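Local coordinates for serine--tRNA ligase (Pyrococcus horikoshii, PDB 2DQ0), which catalyses the ATP-dependent attachment of serine to tRNA(Ser), and probably also to tRNA(Sec), as a homodimeric class II aminoacyl-tRNA synthetase, at residues A[250-255]-A[304-309]; A[349-354]-A[378-383]; A[374-379]-A[401-406]. All blocks are in the same frame, centred on the assembly; numbering follows the deposited sequence.

Contact 1: residues A[250-255]-A[304-309]. With SSA (5'-O-(N-(L-seryl)-sulfamoyl)adenosine), chain G.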
loop_
_atom_site.group_PDB
_atom_site.type_symbol
_atom_site.label_atom_id
_atom_site.label_comp_id
_atom_site.label_asym_id
_atom_site.label_seq_id
_atom_site.Cartn_x
_atom_site.Cartn_y
_atom_site.Cartn_z
ATOM N N ILE A 250 -0.462 6.646 2.090
ATOM C CA ILE A 250 -0.850 7.801 1.309
ATOM C C ILE A 250 -2.212 7.624 0.666
ATOM O O ILE A 250 -2.571 6.533 0.241
ATOM C CB ILE A 250 0.200 8.110 0.218
ATOM C CG1 ILE A 250 0.326 6.938 -0.746
ATOM C CG2 ILE A 250 1.571 8.348 0.855
ATOM C CD1 ILE A 250 1.181 7.266 -1.931
ATOM N N PRO A 251 -3.013 8.698 0.640
ATOM C CA PRO A 251 -4.352 8.684 0.041
ATOM C C PRO A 251 -4.303 9.115 -1.410
ATOM O O PRO A 251 -5.307 9.099 -2.102
ATOM C CB PRO A 251 -5.127 9.677 0.906
ATOM C CG PRO A 251 -4.080 10.680 1.251
ATOM C CD PRO A 251 -2.882 9.820 1.594
ATOM N N THR A 252 -3.116 9.491 -1.862
ATOM C CA THR A 252 -2.893 9.961 -3.226
ATOM C C THR A 252 -1.409 10.255 -3.352
ATOM O O THR A 252 -0.791 10.665 -2.375
ATOM C CB THR A 252 -3.656 11.272 -3.510
ATOM O OG1 THR A 252 -2.998 11.982 -4.563
ATOM C CG2 THR A 252 -3.710 12.143 -2.287
ATOM N N ALA A 253 -0.839 10.053 -4.541
ATOM C CA ALA A 253 0.584 10.290 -4.754
ATOM C C ALA A 253 0.872 11.765 -4.531
ATOM O O ALA A 253 2.013 12.153 -4.287
ATOM C CB ALA A 253 1.000 9.870 -6.171
ATOM N N GLU A 254 -0.179 12.578 -4.625
ATOM C CA GLU A 254 -0.088 14.020 -4.399
ATOM C C GLU A 254 0.736 14.350 -3.138
ATOM O O GLU A 254 1.699 15.132 -3.203
ATOM C CB GLU A 254 -1.492 14.609 -4.242
ATOM C CG GLU A 254 -1.537 16.110 -4.070
ATOM C CD GLU A 254 -2.788 16.593 -3.367
ATOM O OE1 GLU A 254 -3.870 16.006 -3.603
ATOM O OE2 GLU A 254 -2.693 17.578 -2.592
ATOM N N HIS A 255 0.357 13.755 -2.005
ATOM C CA HIS A 255 1.044 13.999 -0.727
ATOM C C HIS A 255 2.547 13.719 -0.716
ATOM O O HIS A 255 3.309 14.583 -0.302
ATOM C CB HIS A 255 0.368 13.238 0.414
ATOM C CG HIS A 255 -1.062 13.624 0.631
ATOM N ND1 HIS A 255 -1.690 14.602 -0.118
ATOM C CD2 HIS A 255 -1.971 13.204 1.542
ATOM C CE1 HIS A 255 -2.921 14.770 0.329
ATOM N NE2 HIS A 255 -3.115 13.935 1.336
ATOM N N LYS A 304 -3.886 5.260 -8.953
ATOM C CA LYS A 304 -4.024 6.569 -9.572
ATOM C C LYS A 304 -2.741 7.183 -10.122
ATOM O O LYS A 304 -1.722 7.241 -9.452
ATOM C CB LYS A 304 -4.668 7.547 -8.591
ATOM C CG LYS A 304 -4.939 8.910 -9.192
ATOM C CD LYS A 304 -5.838 9.759 -8.285
ATOM C CE LYS A 304 -5.250 9.889 -6.874
ATOM N NZ LYS A 304 -3.870 10.477 -6.877
ATOM N N VAL A 305 -2.806 7.620 -11.371
ATOM C CA VAL A 305 -1.693 8.285 -12.025
ATOM C C VAL A 305 -1.986 9.750 -11.712
ATOM O O VAL A 305 -3.056 10.259 -12.062
ATOM C CB VAL A 305 -1.731 8.046 -13.539
ATOM C CG1 VAL A 305 -0.660 8.877 -14.243
ATOM C CG2 VAL A 305 -1.528 6.573 -13.820
ATOM N N GLU A 306 -1.043 10.421 -11.056
ATOM C CA GLU A 306 -1.240 11.804 -10.622
ATOM C C GLU A 306 -0.316 12.871 -11.202
ATOM O O GLU A 306 0.890 12.662 -11.321
ATOM C CB GLU A 306 -1.119 11.837 -9.091
ATOM C CG GLU A 306 -1.207 13.210 -8.458
ATOM C CD GLU A 306 -2.626 13.608 -8.170
ATOM O OE1 GLU A 306 -3.532 13.034 -8.802
ATOM O OE2 GLU A 306 -2.833 14.498 -7.318
ATOM N N GLN A 307 -0.892 14.028 -11.525
ATOM C CA GLN A 307 -0.127 15.171 -12.035
ATOM C C GLN A 307 0.161 16.090 -10.854
ATOM O O GLN A 307 -0.749 16.416 -10.087
ATOM C CB GLN A 307 -0.940 16.014 -13.030
ATOM C CG GLN A 307 -1.356 15.381 -14.345
ATOM C CD GLN A 307 -2.251 16.325 -15.127
ATOM O OE1 GLN A 307 -3.476 16.138 -15.214
ATOM N NE2 GLN A 307 -1.650 17.368 -15.674
ATOM N N PHE A 308 1.408 16.521 -10.699
ATOM C CA PHE A 308 1.723 17.456 -9.622
ATOM C C PHE A 308 2.667 18.503 -10.183
ATOM O O PHE A 308 3.611 18.178 -10.917
ATOM C CB PHE A 308 2.348 16.745 -8.443
ATOM C CG PHE A 308 2.460 17.598 -7.202
ATOM C CD1 PHE A 308 3.474 18.561 -7.080
ATOM C CD2 PHE A 308 1.584 17.396 -6.127
ATOM C CE1 PHE A 308 3.613 19.298 -5.902
ATOM C CE2 PHE A 308 1.712 18.125 -4.948
ATOM C CZ PHE A 308 2.732 19.082 -4.828
ATOM N N VAL A 309 2.399 19.759 -9.815
ATOM C CA VAL A 309 3.132 20.923 -10.300
ATOM C C VAL A 309 3.614 21.939 -9.269
ATOM O O VAL A 309 2.884 22.334 -8.347
ATOM C CB VAL A 309 2.262 21.697 -11.319
ATOM C CG1 VAL A 309 2.941 22.987 -11.733
ATOM C CG2 VAL A 309 2.002 20.832 -12.533
HETATM N N10 SSA G . -4.593 14.533 -5.408
HETATM C CA SSA G . -5.939 14.915 -5.872
HETATM C CB SSA G . -6.005 14.950 -7.375
HETATM O OG SSA G . -5.973 13.640 -7.952
HETATM C C9 SSA G . -7.036 13.972 -5.391
HETATM O O9 SSA G . -6.761 12.931 -4.799
HETATM N N8 SSA G . -8.299 14.347 -5.627
HETATM S S1 SSA G . -9.520 13.392 -5.203
HETATM O O1S SSA G . -9.441 13.282 -3.753
HETATM O O2S SSA G . -10.708 13.957 -5.832
HETATM O "O5'" SSA G . -9.159 12.009 -5.848
HETATM C "C5'" SSA G . -8.959 11.930 -7.246
HETATM C "C4'" SSA G . -9.830 10.888 -7.875
HETATM O "O4'" SSA G . -9.525 9.582 -7.347
HETATM C "C3'" SSA G . -11.330 11.006 -7.701
HETATM O "O3'" SSA G . -11.839 11.989 -8.579
HETATM C "C2'" SSA G . -11.742 9.615 -8.147
HETATM O "O2'" SSA G . -11.646 9.397 -9.534
HETATM C "C1'" SSA G . -10.689 8.769 -7.418
HETATM N N9 SSA G . -11.044 8.424 -6.045
HETATM C C8 SSA G . -11.016 9.210 -4.904
HETATM N N7 SSA G . -11.405 8.581 -3.825
HETATM C C5 SSA G . -11.716 7.302 -4.277
HETATM C C6 SSA G . -12.208 6.144 -3.619
HETATM N N6 SSA G . -12.473 6.104 -2.317
HETATM N N1 SSA G . -12.400 5.012 -4.364
HETATM C C2 SSA G . -12.118 5.055 -5.685
HETATM N N3 SSA G . -11.655 6.094 -6.417
HETATM C C4 SSA G . -11.488 7.194 -5.646
HETATM O O HOH W 1 -1.559 8.137 -6.761
#
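T252 and K304 cross obliquely; the lysine chain bends at its last two torsions and NZ donates to T252 OG1 at 2.9 Å. T252 precedes the turn into helix 254-259, and its OG1 accepts from E254 N at 2.9 Å (N-H...O 151°), a capping bond. A threonine suits the place because its hydroxyl oxygen can take three donors: the lysine, this backbone N-H and, weakly, N10 of the seryl-adenylate analogue. E254 and E306 reach the amino group from different segments, their carboxylate planes just 14° apart. E306, bent at chi2 (87°), spreads its two oxygens over the seryl moiety: OE2 accepts from N10 at 2.6 Å and OE1 from the ligand hydroxyl OG at 2.7 Å, while K304 NZ forms a salt bridge with OE1 at 3.2 Å, its hydrogen bond weak. E254 OE1 also accepts from N10, at a separation too short to be taken literally. The amino group, probably positively charged, would balance the two acids. On the E254 side, E254 CG lies at the edge of the F308 ring, in its plane (CE2 to CG 3.9 Å). E254 and E306 at the amino group, with E306 also at the hydroxyl, form part of the serine pocket of this class II core.

Contact 2: residues A[349-354]-A[378-383]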
loop_
_atom_site.group_PDB
_atom_site.type_symbol
_atom_site.label_atom_id
_atom_site.label_comp_id
_atom_site.label_asym_id
_atom_site.label_seq_id
_atom_site.Cartn_x
_atom_site.Cartn_y
_atom_site.Cartn_z
ATOM N N GLY A 349 -13.285 22.491 -0.074
ATOM C CA GLY A 349 -12.208 21.823 0.642
ATOM C C GLY A 349 -11.096 22.794 1.005
ATOM O O GLY A 349 -10.862 23.780 0.304
ATOM N N TYR A 350 -10.405 22.500 2.100
ATOM C CA TYR A 350 -9.349 23.349 2.636
ATOM C C TYR A 350 -8.111 23.687 1.814
ATOM O O TYR A 350 -7.635 24.815 1.842
ATOM C CB TYR A 350 -8.882 22.770 3.974
ATOM C CG TYR A 350 -9.740 23.168 5.147
ATOM C CD1 TYR A 350 -11.131 23.100 5.061
ATOM C CD2 TYR A 350 -9.165 23.646 6.335
ATOM C CE1 TYR A 350 -11.937 23.502 6.114
ATOM C CE2 TYR A 350 -9.960 24.049 7.404
ATOM C CZ TYR A 350 -11.358 23.975 7.283
ATOM O OH TYR A 350 -12.191 24.381 8.311
ATOM N N VAL A 351 -7.583 22.725 1.079
ATOM C CA VAL A 351 -6.354 22.971 0.356
ATOM C C VAL A 351 -6.421 23.845 -0.882
ATOM O O VAL A 351 -5.540 24.677 -1.106
ATOM C CB VAL A 351 -5.688 21.638 -0.027
ATOM C CG1 VAL A 351 -4.272 21.899 -0.508
ATOM C CG2 VAL A 351 -5.701 20.693 1.169
ATOM N N ALA A 352 -7.466 23.685 -1.683
ATOM C CA ALA A 352 -7.538 24.442 -2.920
ATOM C C ALA A 352 -8.067 25.860 -2.855
ATOM O O ALA A 352 -8.854 26.219 -1.982
ATOM C CB ALA A 352 -8.333 23.651 -3.947
ATOM N N ALA A 353 -7.601 26.666 -3.797
ATOM C CA ALA A 353 -8.061 28.040 -3.941
ATOM C C ALA A 353 -9.182 27.974 -4.984
ATOM O O ALA A 353 -10.149 28.722 -4.922
ATOM C CB ALA A 353 -6.935 28.931 -4.449
ATOM N N LYS A 354 -9.028 27.071 -5.947
ATOM C CA LYS A 354 -10.004 26.853 -7.013
ATOM C C LYS A 354 -9.856 25.405 -7.474
ATOM O O LYS A 354 -8.741 24.861 -7.508
ATOM C CB LYS A 354 -9.758 27.802 -8.188
ATOM C CG LYS A 354 -10.738 27.624 -9.324
ATOM C CD LYS A 354 -10.500 28.612 -10.446
ATOM C CE LYS A 354 -11.590 28.558 -11.493
ATOM N NZ LYS A 354 -11.363 29.614 -12.527
ATOM N N THR A 378 -2.170 27.208 -4.680
ATOM C CA THR A 378 -1.532 28.466 -4.324
ATOM C C THR A 378 -0.300 28.136 -3.477
ATOM O O THR A 378 0.444 27.203 -3.803
ATOM C CB THR A 378 -2.549 29.330 -3.528
ATOM O OG1 THR A 378 -3.574 29.757 -4.426
ATOM C CG2 THR A 378 -1.906 30.539 -2.901
ATOM N N ASP A 379 -0.104 28.876 -2.387
ATOM C CA ASP A 379 1.018 28.655 -1.488
ATOM C C ASP A 379 0.605 27.979 -0.186
ATOM O O ASP A 379 1.355 28.025 0.789
ATOM C CB ASP A 379 1.694 29.991 -1.148
ATOM C CG ASP A 379 0.774 30.965 -0.402
ATOM O OD1 ASP A 379 1.260 32.042 -0.004
ATOM O OD2 ASP A 379 -0.425 30.679 -0.210
ATOM N N TRP A 380 -0.574 27.355 -0.157
ATOM C CA TRP A 380 -1.075 26.724 1.074
ATOM C C TRP A 380 -0.224 25.566 1.576
ATOM O O TRP A 380 -0.030 25.421 2.781
ATOM C CB TRP A 380 -2.502 26.230 0.865
ATOM C CG TRP A 380 -3.297 26.005 2.141
ATOM C CD1 TRP A 380 -3.983 26.941 2.840
ATOM C CD2 TRP A 380 -3.481 24.766 2.844
ATOM N NE1 TRP A 380 -4.584 26.377 3.934
ATOM C CE2 TRP A 380 -4.292 25.042 3.964
ATOM C CE3 TRP A 380 -3.037 23.454 2.637
ATOM C CZ2 TRP A 380 -4.673 24.053 4.882
ATOM C CZ3 TRP A 380 -3.413 22.470 3.549
ATOM C CH2 TRP A 380 -4.226 22.778 4.660
ATOM N N GLN A 381 0.260 24.730 0.659
ATOM C CA GLN A 381 1.086 23.592 1.040
ATOM C C GLN A 381 2.511 24.068 1.216
ATOM O O GLN A 381 3.194 23.687 2.179
ATOM C CB GLN A 381 1.022 22.490 -0.030
ATOM C CG GLN A 381 -0.392 22.019 -0.312
ATOM C CD GLN A 381 -0.444 20.849 -1.252
ATOM O OE1 GLN A 381 0.076 20.899 -2.372
ATOM N NE2 GLN A 381 -1.086 19.779 -0.810
ATOM N N ALA A 382 2.948 24.910 0.282
ATOM C CA ALA A 382 4.293 25.473 0.315
ATOM C C ALA A 382 4.590 26.119 1.657
ATOM O O ALA A 382 5.666 25.930 2.218
ATOM C CB ALA A 382 4.464 26.494 -0.788
ATOM N N ARG A 383 3.638 26.869 2.189
ATOM C CA ARG A 383 3.874 27.530 3.464
ATOM C C ARG A 383 3.973 26.525 4.606
ATOM O O ARG A 383 4.614 26.802 5.609
ATOM C CB ARG A 383 2.767 28.551 3.732
ATOM C CG ARG A 383 3.148 29.698 4.665
ATOM C CD ARG A 383 2.077 30.798 4.638
ATOM N NE ARG A 383 2.048 31.537 3.370
ATOM C CZ ARG A 383 2.789 32.617 3.114
ATOM N NH1 ARG A 383 2.694 33.222 1.937
ATOM N NH2 ARG A 383 3.626 33.106 4.033
#
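One face of the W380 indole is covered by the backbone of Y350 and V351. The CA of V351 makes a CH-pi contact, 4.3 Å from the centroid of the six-membered ring and 20° off the normal, and the carbonyl O of Y350 lies 3.9 Å above the same face, both set toward the rim. The wide indole suits the place: its face takes the V351 CA and the Y350 carbonyl together, while NE1 finds L106 O. The methyls of V351 meet the benzo part of the indole: CG1 reaches CE3 and CG2 reaches CZ3, each at 3.7 Å. With CG1 anti to the backbone N (chi1 -168°), V351 also touches Q381, whose NE2 is 3.8 Å from CG1; Q381 OE1 is bonded to T402 OG1, and NE2 to S229 O and E254 OE2. The small A353 lets its CB approach T378 OG1 to 3.5 Å. Within 378-383, R383 NH1 meets D379 OD1 on the anti side, out of the carboxylate plane, in a 2.7 Å salt bridge. Y350 OH bonds E23 and K26 of the N-terminal region. The 349-354 loop, between strands 338-342 and 354-362, thus packs against the connection from strand 367-376 into helix 382-385.

Contact 3: residues A[374-379]-A[401-406]. With SSA (5'-O-(N-(L-seryl)-sulfamoyl)adenosine), chain G.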
loop_
_atom_site.group_PDB
_atom_site.type_symbol
_atom_site.label_atom_id
_atom_site.label_comp_id
_atom_site.label_asym_id
_atom_site.label_seq_id
_atom_site.Cartn_x
_atom_site.Cartn_y
_atom_site.Cartn_z
ATOM N N ALA A 374 -8.748 18.638 -10.253
ATOM C CA ALA A 374 -7.566 19.467 -10.540
ATOM C C ALA A 374 -7.621 20.690 -9.624
ATOM O O ALA A 374 -8.540 21.495 -9.700
ATOM C CB ALA A 374 -7.561 19.904 -12.000
ATOM N N SER A 375 -6.627 20.837 -8.766
ATOM C CA SER A 375 -6.605 21.951 -7.827
ATOM C C SER A 375 -5.402 22.875 -7.963
ATOM O O SER A 375 -4.299 22.452 -8.315
ATOM C CB SER A 375 -6.603 21.411 -6.391
ATOM O OG SER A 375 -7.661 20.496 -6.177
ATOM N N ASN A 376 -5.618 24.153 -7.701
ATOM C CA ASN A 376 -4.505 25.067 -7.675
ATOM C C ASN A 376 -4.405 25.322 -6.172
ATOM O O ASN A 376 -5.312 25.886 -5.539
ATOM C CB ASN A 376 -4.789 26.367 -8.408
ATOM C CG ASN A 376 -3.610 27.331 -8.337
ATOM O OD1 ASN A 376 -2.662 27.124 -7.561
ATOM N ND2 ASN A 376 -3.665 28.389 -9.134
ATOM N N CYS A 377 -3.312 24.884 -5.583
ATOM C CA CYS A 377 -3.178 25.060 -4.156
ATOM C C CYS A 377 -2.509 26.339 -3.723
ATOM O O CYS A 377 -2.292 26.534 -2.522
ATOM C CB CYS A 377 -2.449 23.857 -3.566
ATOM S SG CYS A 377 -3.404 22.358 -3.777
ATOM N N THR A 378 -2.170 27.208 -4.680
ATOM C CA THR A 378 -1.532 28.466 -4.324
ATOM C C THR A 378 -0.300 28.136 -3.477
ATOM O O THR A 378 0.444 27.203 -3.803
ATOM C CB THR A 378 -2.549 29.330 -3.528
ATOM O OG1 THR A 378 -3.574 29.757 -4.426
ATOM C CG2 THR A 378 -1.906 30.539 -2.901
ATOM N N ASP A 379 -0.104 28.876 -2.387
ATOM C CA ASP A 379 1.018 28.655 -1.488
ATOM C C ASP A 379 0.605 27.979 -0.186
ATOM O O ASP A 379 1.355 28.025 0.789
ATOM C CB ASP A 379 1.694 29.991 -1.148
ATOM C CG ASP A 379 0.774 30.965 -0.402
ATOM O OD1 ASP A 379 1.260 32.042 -0.004
ATOM O OD2 ASP A 379 -0.425 30.679 -0.210
ATOM N N HIS A 401 4.102 27.814 -5.769
ATOM C CA HIS A 401 2.690 27.469 -5.810
ATOM C C HIS A 401 2.654 25.999 -6.177
ATOM O O HIS A 401 3.490 25.528 -6.944
ATOM C CB HIS A 401 1.923 28.301 -6.838
ATOM C CG HIS A 401 1.393 29.588 -6.290
ATOM N ND1 HIS A 401 0.446 30.346 -6.949
ATOM C CD2 HIS A 401 1.656 30.237 -5.127
ATOM C CE1 HIS A 401 0.146 31.402 -6.211
ATOM N NE2 HIS A 401 0.865 31.360 -5.101
ATOM N N THR A 402 1.724 25.258 -5.598
ATOM C CA THR A 402 1.625 23.845 -5.922
ATOM C C THR A 402 0.276 23.559 -6.529
ATOM O O THR A 402 -0.722 24.192 -6.191
ATOM C CB THR A 402 1.808 22.936 -4.676
ATOM O OG1 THR A 402 0.761 23.184 -3.728
ATOM C CG2 THR A 402 3.140 23.198 -4.028
ATOM N N LEU A 403 0.261 22.611 -7.452
ATOM C CA LEU A 403 -0.976 22.192 -8.078
ATOM C C LEU A 403 -0.983 20.674 -8.225
ATOM O O LEU A 403 0.073 20.031 -8.223
ATOM C CB LEU A 403 -1.144 22.845 -9.450
ATOM C CG LEU A 403 -1.409 24.350 -9.445
ATOM C CD1 LEU A 403 -0.087 25.112 -9.404
ATOM C CD2 LEU A 403 -2.177 24.707 -10.690
ATOM N N ASN A 404 -2.178 20.097 -8.311
ATOM C CA ASN A 404 -2.295 18.660 -8.509
ATOM C C ASN A 404 -3.564 18.370 -9.277
ATOM O O ASN A 404 -4.521 19.152 -9.281
ATOM C CB ASN A 404 -2.275 17.904 -7.173
ATOM C CG ASN A 404 -3.503 18.160 -6.333
ATOM O OD1 ASN A 404 -4.583 17.651 -6.622
ATOM N ND2 ASN A 404 -3.345 18.945 -5.284
ATOM N N SER A 405 -3.554 17.247 -9.961
ATOM C CA SER A 405 -4.703 16.856 -10.732
ATOM C C SER A 405 -4.633 15.403 -11.091
ATOM O O SER A 405 -3.574 14.850 -11.405
ATOM C CB SER A 405 -4.789 17.674 -12.016
ATOM O OG SER A 405 -5.872 17.261 -12.833
ATOM N N THR A 406 -5.787 14.780 -11.041
ATOM C CA THR A 406 -5.870 13.395 -11.417
ATOM C C THR A 406 -5.521 13.329 -12.897
ATOM O O THR A 406 -5.882 14.227 -13.659
ATOM C CB THR A 406 -7.317 12.884 -11.290
ATOM O OG1 THR A 406 -7.856 13.291 -10.031
ATOM C CG2 THR A 406 -7.368 11.364 -11.419
HETATM N N10 SSA G . -4.593 14.533 -5.408
HETATM C CA SSA G . -5.939 14.915 -5.872
HETATM C CB SSA G . -6.005 14.950 -7.375
HETATM O OG SSA G . -5.973 13.640 -7.952
HETATM C C9 SSA G . -7.036 13.972 -5.391
HETATM O O9 SSA G . -6.761 12.931 -4.799
HETATM N N8 SSA G . -8.299 14.347 -5.627
HETATM S S1 SSA G . -9.520 13.392 -5.203
HETATM O O1S SSA G . -9.441 13.282 -3.753
HETATM O O2S SSA G . -10.708 13.957 -5.832
HETATM O "O5'" SSA G . -9.159 12.009 -5.848
HETATM C "C5'" SSA G . -8.959 11.930 -7.246
HETATM C "C4'" SSA G . -9.830 10.888 -7.875
HETATM O "O4'" SSA G . -9.525 9.582 -7.347
HETATM C "C3'" SSA G . -11.330 11.006 -7.701
HETATM O "O3'" SSA G . -11.839 11.989 -8.579
HETATM C "C2'" SSA G . -11.742 9.615 -8.147
HETATM O "O2'" SSA G . -11.646 9.397 -9.534
HETATM C "C1'" SSA G . -10.689 8.769 -7.418
HETATM N N9 SSA G . -11.044 8.424 -6.045
HETATM C C8 SSA G . -11.016 9.210 -4.904
HETATM N N7 SSA G . -11.405 8.581 -3.825
HETATM C C5 SSA G . -11.716 7.302 -4.277
HETATM C C6 SSA G . -12.208 6.144 -3.619
HETATM N N6 SSA G . -12.473 6.104 -2.317
HETATM N N1 SSA G . -12.400 5.012 -4.364
HETATM C C2 SSA G . -12.118 5.055 -5.685
HETATM N N3 SSA G . -11.655 6.094 -6.417
HETATM C C4 SSA G . -11.488 7.194 -5.646
HETATM O O HOH W 2 -7.203 18.170 -7.133
#
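Strands 367-376 and 398-406 run antiparallel here in the large sheet of the class II catalytic core, and the end of the second strand reaches the ligand. The axes of strands 374-376 and 401-406 approach to 4.6 Å, at 174°. S375 and N404 form the hydrogen-bonded pair: S375 N donates to N404 O at 2.7 Å, and N404 N returns a longer bond to S375 O. Past them two more backbone bonds follow, C377 N to T402 O and T402 N to T378 O. On the face of S375 and N404, water 2 joins the polar ends, 2.6 Å from S375 OG and donating to N404 OD1. N404, with CG lodged between backbone N and carbonyl carbon (chi1 68°), holds OD1 beside the CB of the seryl group and ND2 near C377 SG, so the amide lies between the ligand and C377. T406 OG1 donates to the ligand hydroxyl OG at 2.8 Å. On the other face, A374 is small enough for S405 to lie close against its CB, and N376 packs along L403, its OD1 3.6 Å from L403 CG. That oxygen also accepts from T378 N at 2.9 Å, the donor standing above the carbonyl plane, and so closes an Asx turn at N376. H401 lays its ring flat over T378, whose CA stands 3.6 Å from the ring centroid and 5° off the normal; ND1 of H401 is bonded to S316. The N376, L403 and S405 side chains rest on helix 316-333, while strand 301-311 pairs with 398-406 on its other edge and strand 354-362 lies beyond 367-376.

All three contacts belong to the catalytic core, with contact 1 and contact 3 touching the seryl-adenylate analogue directly. Strands 301-311 and 398-406 are sheet neighbours, so contact 1 continues into contact 3 through probable backbone bonds: Q307 N to S405 O and V309 O to L403 N, both 2.8 Å. Their centres are about 11 Å apart. Contact 2 lies about 7 Å from contact 3 between centres, sharing T378 and D379, and A353 N probably bonds N376 O at 3.0 Å. Q381 links the three: OE1 probably bonds T402 OG1 (2.7 Å) and NE2 probably donates to E254 OE2 (3.3 Å), a second-shell hold on a first-shell glutamate.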